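Local coordinates for protein kinase (Perkinsela sp. CCAP 1560/4, PDB 6TLX) that is a KKT2-type protein of the unconventional kinetoplastid kinetochore, whose zinc-binding central domain probably directs it to centromeres, at residues K25-K30 / Y89-G94. Residues are numbered along the deposited sequence; the frame is centred on the assembly and turned at random.
Sequences KKHGMK and YHCHCG. With ZN (zinc ion), chain C.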
ATOM      1  N   LYS A  25       0.042  -0.374 -14.597  1.00 95.11           N
ATOM      2  CA  LYS A  25      -0.127  -1.391 -15.645  1.00 96.03           C
ATOM      3  C   LYS A  25      -1.090  -2.549 -15.216  1.00 97.43           C
ATOM      4  O   LYS A  25      -1.182  -3.569 -15.903  1.00 97.60           O
ATOM      5  CB  LYS A  25       1.243  -1.893 -16.135  1.00 97.24           C
ATOM      6  CG  LYS A  25       2.227  -0.728 -16.408  1.00101.51           C
ATOM      7  CD  LYS A  25       3.708  -1.136 -16.493  1.00107.64           C
ATOM      8  CE  LYS A  25       4.656  -0.071 -15.955  1.00112.64           C
ATOM      9  NZ  LYS A  25       6.093  -0.497 -15.986  1.00114.97           N
ATOM     10  N   LYS A  26      -1.852  -2.329 -14.114  1.00 97.91           N
ATOM     11  CA  LYS A  26      -2.869  -3.163 -13.477  1.00 98.63           C
ATOM     12  C   LYS A  26      -2.357  -4.517 -12.880  1.00 99.48           C
ATOM     13  O   LYS A  26      -3.199  -5.380 -12.593  1.00100.04           O
ATOM     14  CB  LYS A  26      -4.066  -3.391 -14.408  1.00100.10           C
ATOM     15  N   HIS A  27      -1.026  -4.694 -12.644  1.00 99.11           N
ATOM     16  CA  HIS A  27      -0.562  -5.932 -11.998  1.00 99.43           C
ATOM     17  C   HIS A  27      -0.716  -5.767 -10.515  1.00 99.79           C
ATOM     18  O   HIS A  27      -0.376  -4.715  -9.997  1.00100.40           O
ATOM     19  CB  HIS A  27       0.937  -6.222 -12.185  1.00 99.99           C
ATOM     20  CG  HIS A  27       1.554  -5.735 -13.441  1.00102.55           C
ATOM     21  ND1 HIS A  27       2.760  -5.061 -13.424  1.00104.47           N
ATOM     22  CD2 HIS A  27       1.178  -5.929 -14.726  1.00103.58           C
ATOM     23  CE1 HIS A  27       3.057  -4.825 -14.691  1.00104.78           C
ATOM     24  NE2 HIS A  27       2.137  -5.329 -15.512  1.00104.68           N
ATOM     25  N   GLY A  28      -1.050  -6.840  -9.820  1.00 99.40           N
ATOM     26  CA  GLY A  28      -1.088  -6.824  -8.364  1.00 99.34           C
ATOM     27  C   GLY A  28       0.316  -6.828  -7.775  1.00 99.04           C
ATOM     28  O   GLY A  28       1.103  -7.752  -7.997  1.00 98.74           O
ATOM     29  N   MET A  29       0.650  -5.755  -7.052  1.00 98.88           N
ATOM     30  CA  MET A  29       1.926  -5.555  -6.368  1.00 98.56           C
ATOM     31  C   MET A  29       1.926  -6.329  -5.056  1.00 98.97           C
ATOM     32  O   MET A  29       0.861  -6.619  -4.501  1.00 98.99           O
ATOM     33  CB  MET A  29       2.126  -4.069  -6.050  1.00 98.09           C
ATOM     34  CG  MET A  29       1.959  -3.175  -7.233  1.00 98.26           C
ATOM     35  SD  MET A  29       2.282  -1.465  -6.795  1.00 96.92           S
ATOM     36  CE  MET A  29       4.008  -1.559  -6.359  1.00 87.09           C
ATOM     37  N   LYS A  30       3.127  -6.616  -4.531  1.00 99.13           N
ATOM     38  CA  LYS A  30       3.309  -7.350  -3.285  1.00 99.41           C
ATOM     39  C   LYS A  30       3.952  -6.482  -2.215  1.00100.54           C
ATOM     40  O   LYS A  30       4.891  -5.749  -2.499  1.00100.31           O
ATOM     41  CB  LYS A  30       4.198  -8.584  -3.517  1.00100.14           C
ATOM     42  CG  LYS A  30       3.657  -9.581  -4.550  1.00103.13           C
ATOM     43  CD  LYS A  30       4.389 -10.951  -4.541  1.00106.55           C
ATOM     44  CE  LYS A  30       5.906 -10.829  -4.503  1.00110.02           C
ATOM     45  NZ  LYS A  30       6.575 -12.118  -4.163  1.00111.63           N
ATOM     46  N   TYR A  89       5.808  -1.622  -1.317  1.00 99.91           N
ATOM     47  CA  TYR A  89       5.099  -2.438  -2.291  1.00 98.80           C
ATOM     48  C   TYR A  89       5.926  -2.481  -3.548  1.00 97.82           C
ATOM     49  O   TYR A  89       6.399  -1.453  -4.013  1.00 98.55           O
ATOM     50  CB  TYR A  89       3.703  -1.893  -2.554  1.00 98.44           C
ATOM     51  CG  TYR A  89       2.907  -1.668  -1.292  1.00 99.33           C
ATOM     52  CD1 TYR A  89       3.068  -0.514  -0.543  1.00100.63           C
ATOM     53  CD2 TYR A  89       1.972  -2.598  -0.860  1.00100.59           C
ATOM     54  CE1 TYR A  89       2.316  -0.285   0.601  1.00101.93           C
ATOM     55  CE2 TYR A  89       1.229  -2.392   0.296  1.00101.56           C
ATOM     56  CZ  TYR A  89       1.385  -1.220   1.009  1.00102.87           C
ATOM     57  OH  TYR A  89       0.645  -0.976   2.138  1.00105.02           O
ATOM     58  N   HIS A  90       6.143  -3.663  -4.071  1.00 96.14           N
ATOM     59  CA  HIS A  90       6.936  -3.863  -5.274  1.00 94.94           C
ATOM     60  C   HIS A  90       6.129  -4.604  -6.298  1.00 93.96           C
ATOM     61  O   HIS A  90       5.250  -5.401  -5.962  1.00 93.85           O
ATOM     62  CB  HIS A  90       8.181  -4.672  -4.936  1.00 95.59           C
ATOM     63  CG  HIS A  90       9.052  -5.047  -6.093  1.00 98.03           C
ATOM     64  ND1 HIS A  90       9.792  -4.097  -6.781  1.00 99.87           N
ATOM     65  CD2 HIS A  90       9.371  -6.275  -6.569  1.00 99.13           C
ATOM     66  CE1 HIS A  90      10.492  -4.768  -7.681  1.00100.12           C
ATOM     67  NE2 HIS A  90      10.281  -6.081  -7.588  1.00100.07           N
ATOM     68  N   CYS A  91       6.395  -4.305  -7.562  1.00 92.91           N
ATOM     69  CA  CYS A  91       5.749  -4.968  -8.673  1.00 91.96           C
ATOM     70  C   CYS A  91       6.830  -5.601  -9.476  1.00 91.33           C
ATOM     71  O   CYS A  91       7.956  -5.092  -9.488  1.00 90.62           O
ATOM     72  CB  CYS A  91       4.944  -3.993  -9.514  1.00 92.68           C
ATOM     73  SG  CYS A  91       3.905  -4.798 -10.755  1.00 99.29           S
ATOM     74  N   HIS A  92       6.518  -6.716 -10.171  1.00 91.82           N
ATOM     75  CA  HIS A  92       7.524  -7.377 -11.005  1.00 92.45           C
ATOM     76  C   HIS A  92       8.000  -6.478 -12.104  1.00 94.31           C
ATOM     77  O   HIS A  92       9.211  -6.385 -12.313  1.00 95.28           O
ATOM     78  CB  HIS A  92       7.021  -8.652 -11.603  1.00 92.28           C
ATOM     79  CG  HIS A  92       5.713  -8.565 -12.296  1.00 94.03           C
ATOM     80  ND1 HIS A  92       4.527  -8.719 -11.603  1.00 95.92           N
ATOM     81  CD2 HIS A  92       5.445  -8.508 -13.624  1.00 95.30           C
ATOM     82  CE1 HIS A  92       3.573  -8.732 -12.526  1.00 96.62           C
ATOM     83  NE2 HIS A  92       4.079  -8.607 -13.760  1.00 96.30           N
ATOM     84  N   CYS A  93       7.069  -5.690 -12.689  1.00 93.93           N
ATOM     85  CA  CYS A  93       7.399  -4.714 -13.701  1.00 94.08           C
ATOM     86  C   CYS A  93       8.447  -3.704 -13.276  1.00 93.08           C
ATOM     87  O   CYS A  93       8.936  -2.985 -14.129  1.00 94.03           O
ATOM     88  CB  CYS A  93       6.137  -4.017 -14.198  1.00 96.45           C
ATOM     89  SG  CYS A  93       5.496  -2.748 -13.077  1.00103.04           S
ATOM     90  N   GLY A  94       8.656  -3.602 -11.983  1.00 91.76           N
ATOM     91  CA  GLY A  94       9.650  -2.653 -11.476  1.00 91.52           C
ATOM     92  C   GLY A  94       9.031  -1.412 -10.891  1.00 91.30           C
ATOM     93  O   GLY A  94       9.769  -0.550 -10.515  1.00 91.62           O
TER
HETATM   94 ZN    ZN C 702       3.541  -3.509 -12.625  1.00100.19          ZN
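His27 and the two cysteines Cys91 and Cys93 converge on one zinc ion, and Cys23 completes its four ligands. The imidazole gives the metal ND1, 1.9 Å from the zinc, while Cys91 SG and Cys93 SG both lie at the ring's edge, near its plane. Cysteine suits these places because its soft sulfur, held on a single carbon, binds zinc tightly. Cys91 reaches the ion from just beyond strand 88-90, its SG swung opposite the backbone N (chi1 -171°); Cys93 reaches it from inside the type I turn from Cys91 to Gly94, which Gly94 N closes by a hydrogen bond to Cys91 O. Gly94 takes backbone angles at which a CB would jam against the preceding carbonyl O.

Over one face of His27 lies the ring of His92, flat enough to stack, offset with centroids 4.4 Å apart and planes 25° from parallel; His92 NE2 sits above the centre of the liganded ring. Two ligands after strand 88-90 thus join two before strand 30-32, making a zinc-finger site at the end of a small antiparallel sheet.

Away from the metal, where the sheet begins, Lys30 and His90 form a hydrogen-bonded antiparallel pair, both N-H...O bonds nearly straight. Met29 is buried beside it: flexible and unbranched, its side chain packs CG on Cys91 CB and, bending at chi3 (64°), brings CE to 3.8 Å from Tyr89 CB. His90 ND1 hydrogen-bonds Asp96, at the start of strand 96-97.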